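Magnetosome protein MamA (Magnetospirillum gryphiswaldense, PDB 3AS8) is a magnetosome-associated tetratricopeptide-repeat protein that probably recognises copies of itself and so promotes complex assembly. Local coordinates at residues D5-Q8 with V9-D13. Numbering follows the deposited sequence.
Sequences DIRQ and VYYRD
Arg7 and Tyr11, one turn apart near the start of helix 5-20, show how side chains spaced i to i+4 meet along an alpha-helix, here the first helix of a tetratricopeptide-repeat protein. The backbone supplies the regular i+4 ladder: Val9 N donates to Asp5 O (2.9 Å), Tyr10 N to Ile6 O, Tyr11 N to Arg7 O (3.2 Å) and Arg12 N to Gln8 O. Tyr11 N also makes a weak i+3 bond to Gln8 O (3.2 Å).

Van der Waals contact carries the side chains. Arg7 brings its CG to the edge of the Tyr11 ring, in the ring plane and 3.4 Å from CE2; this CG stands anti to the backbone N (chi1 -176°), beside the carbonyl carbon whose oxygen meets the same ring. The chain bends at chi3 (70°), and the guanidinium plane lies 36° from that of the ring. Tyr11 CD2 lies 3.1 Å from Arg7 O, while Tyr10 sets its own CD2 over the centre of one face of the Tyr11 ring. Replacing Tyr11 with an alanine would probably leave the aliphatic part of Arg7 without its ring partner and strip the Tyr10 ring edge of the face it meets.

The charged ends find their partners beyond these two turns. Arg7 NE forms a salt bridge with Asp4 and NH1 a hydrogen bond to Gln33 O, whereas Arg12 pairs with Asp41, tying the helix to the chain leading into helix 42-54. On another side of the helix, the Val9 branch CG2 lies 3.2 Å from Asp5 O and 3.4 Å from Asp5 OD2.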
ATOM      1  N   ASP A   5     -32.775   3.081  12.268  1.00 57.38           N
ATOM      2  CA  ASP A   5     -31.685   2.142  12.598  1.00 55.04           C
ATOM      3  C   ASP A   5     -31.729   0.849  11.785  1.00 49.81           C
ATOM      4  O   ASP A   5     -30.724   0.489  11.185  1.00 46.72           O
ATOM      5  CB  ASP A   5     -31.664   1.785  14.081  1.00 59.97           C
ATOM      6  CG  ASP A   5     -30.304   1.285  14.516  1.00 62.35           C
ATOM      7  OD1 ASP A   5     -29.435   2.155  14.822  1.00 70.02           O
ATOM      8  OD2 ASP A   5     -30.118   0.045  14.542  1.00 60.71           O
ATOM      9  N   ILE A   6     -32.860   0.142  11.808  1.00 48.94           N
ATOM     10  CA  ILE A   6     -33.053  -1.013  10.900  1.00 46.95           C
ATOM     11  C   ILE A   6     -32.515  -0.687   9.435  1.00 42.07           C
ATOM     12  O   ILE A   6     -31.804  -1.510   8.783  1.00 37.38           O
ATOM     13  CB  ILE A   6     -34.531  -1.509  11.015  1.00 51.98           C
ATOM     14  CG1 ILE A   6     -34.815  -2.804  10.246  1.00 53.96           C
ATOM     15  CG2 ILE A   6     -35.501  -0.413  10.629  1.00 57.65           C
ATOM     16  CD1 ILE A   6     -35.904  -3.717  10.929  1.00 58.42           C
ATOM     17  N   ARG A   7     -32.809   0.500   8.927  1.00 39.80           N
ATOM     18  CA  ARG A   7     -32.382   0.794   7.553  1.00 39.09           C
ATOM     19  C   ARG A   7     -30.850   0.945   7.469  1.00 36.78           C
ATOM     20  O   ARG A   7     -30.208   0.399   6.557  1.00 37.96           O
ATOM     21  CB  ARG A   7     -33.046   2.063   7.032  1.00 40.69           C
ATOM     22  CG  ARG A   7     -32.732   2.403   5.573  1.00 39.29           C
ATOM     23  CD  ARG A   7     -33.057   3.887   5.288  1.00 44.64           C
ATOM     24  NE  ARG A   7     -32.103   4.747   5.964  1.00 42.08           N
ATOM     25  CZ  ARG A   7     -30.927   5.082   5.445  1.00 44.22           C
ATOM     26  NH1 ARG A   7     -30.605   4.718   4.226  1.00 43.49           N
ATOM     27  NH2 ARG A   7     -30.093   5.803   6.155  1.00 47.42           N
ATOM     28  N   GLN A   8     -30.285   1.694   8.385  1.00 37.70           N
ATOM     29  CA  GLN A   8     -28.825   1.899   8.430  1.00 39.70           C
ATOM     30  C   GLN A   8     -28.140   0.514   8.467  1.00 39.55           C
ATOM     31  O   GLN A   8     -27.238   0.235   7.691  1.00 39.10           O
ATOM     32  CB  GLN A   8     -28.445   2.722   9.641  1.00 43.27           C
ATOM     33  CG  GLN A   8     -28.449   4.266   9.437  1.00 49.75           C
ATOM     34  CD  GLN A   8     -28.370   5.079  10.735  1.00 56.01           C
ATOM     35  OE1 GLN A   8     -28.040   6.256  10.708  1.00 63.52           O
ATOM     36  NE2 GLN A   8     -28.698   4.465  11.866  1.00 60.61           N
ATOM     37  N   VAL A   9     -28.620  -0.371   9.342  1.00 24.33           N
ATOM     38  CA  VAL A   9     -27.898  -1.622   9.645  1.00 25.58           C
ATOM     39  C   VAL A   9     -28.047  -2.548   8.475  1.00 23.86           C
ATOM     40  O   VAL A   9     -27.122  -3.313   8.150  1.00 24.89           O
ATOM     41  CB  VAL A   9     -28.304  -2.244  11.014  1.00 26.86           C
ATOM     42  CG1 VAL A   9     -27.385  -3.447  11.369  1.00 30.09           C
ATOM     43  CG2 VAL A   9     -28.204  -1.225  12.087  1.00 33.81           C
ATOM     44  N   TYR A  10     -29.162  -2.449   7.771  1.00 21.21           N
ATOM     45  CA  TYR A  10     -29.331  -3.206   6.551  1.00 20.26           C
ATOM     46  C   TYR A  10     -28.224  -2.877   5.487  1.00 18.34           C
ATOM     47  O   TYR A  10     -27.628  -3.775   4.879  1.00 19.16           O
ATOM     48  CB  TYR A  10     -30.753  -2.997   5.956  1.00 20.10           C
ATOM     49  CG  TYR A  10     -31.011  -3.716   4.638  1.00 18.62           C
ATOM     50  CD1 TYR A  10     -31.381  -5.063   4.608  1.00 24.79           C
ATOM     51  CD2 TYR A  10     -30.947  -3.050   3.431  1.00 20.67           C
ATOM     52  CE1 TYR A  10     -31.616  -5.700   3.432  1.00 28.63           C
ATOM     53  CE2 TYR A  10     -31.196  -3.665   2.268  1.00 21.72           C
ATOM     54  CZ  TYR A  10     -31.522  -4.991   2.257  1.00 26.47           C
ATOM     55  OH  TYR A  10     -31.774  -5.616   1.071  1.00 33.81           O
ATOM     56  N   TYR A  11     -28.010  -1.593   5.237  1.00 19.35           N
ATOM     57  CA  TYR A  11     -27.113  -1.147   4.127  1.00 19.94           C
ATOM     58  C   TYR A  11     -25.662  -1.330   4.600  1.00 21.06           C
ATOM     59  O   TYR A  11     -24.821  -1.730   3.840  1.00 20.71           O
ATOM     60  CB  TYR A  11     -27.418   0.326   3.696  1.00 20.23           C
ATOM     61  CG  TYR A  11     -28.745   0.402   2.937  1.00 21.25           C
ATOM     62  CD1 TYR A  11     -28.886  -0.152   1.684  1.00 23.81           C
ATOM     63  CD2 TYR A  11     -29.888   0.952   3.542  1.00 22.07           C
ATOM     64  CE1 TYR A  11     -30.134  -0.115   0.979  1.00 25.64           C
ATOM     65  CE2 TYR A  11     -31.100   0.933   2.914  1.00 22.15           C
ATOM     66  CZ  TYR A  11     -31.231   0.415   1.611  1.00 27.33           C
ATOM     67  OH  TYR A  11     -32.494   0.435   0.980  1.00 31.81           O
ATOM     68  N   ARG A  12     -25.426  -1.149   5.907  1.00 20.84           N
ATOM     69  CA  ARG A  12     -24.078  -1.343   6.485  1.00 22.65           C
ATOM     70  C   ARG A  12     -23.629  -2.748   6.348  1.00 22.00           C
ATOM     71  O   ARG A  12     -22.581  -2.993   5.810  1.00 22.04           O
ATOM     72  CB  ARG A  12     -24.046  -0.912   7.932  1.00 22.72           C
ATOM     73  CG  ARG A  12     -22.675  -1.055   8.624  1.00 27.70           C
ATOM     74  CD  ARG A  12     -22.825  -0.684  10.149  1.00 29.27           C
ATOM     75  NE  ARG A  12     -21.517  -0.389  10.709  1.00 33.55           N
ATOM     76  CZ  ARG A  12     -20.608  -1.319  11.002  1.00 38.11           C
ATOM     77  NH1 ARG A  12     -20.876  -2.621  10.819  1.00 38.17           N
ATOM     78  NH2 ARG A  12     -19.434  -0.954  11.501  1.00 38.57           N
ATOM     79  N   ASP A  13     -24.427  -3.684   6.829  1.00 22.87           N
ATOM     80  CA  ASP A  13     -24.072  -5.073   6.808  1.00 23.71           C
ATOM     81  C   ASP A  13     -23.910  -5.566   5.374  1.00 22.51           C
ATOM     82  O   ASP A  13     -22.942  -6.295   5.070  1.00 21.27           O
ATOM     83  CB  ASP A  13     -25.177  -5.988   7.434  1.00 24.68           C
ATOM     84  CG  ASP A  13     -25.306  -5.853   8.979  1.00 31.75           C
ATOM     85  OD1 ASP A  13     -24.504  -5.095   9.604  1.00 37.69           O
ATOM     86  OD2 ASP A  13     -26.263  -6.525   9.536  1.00 42.93           O
TER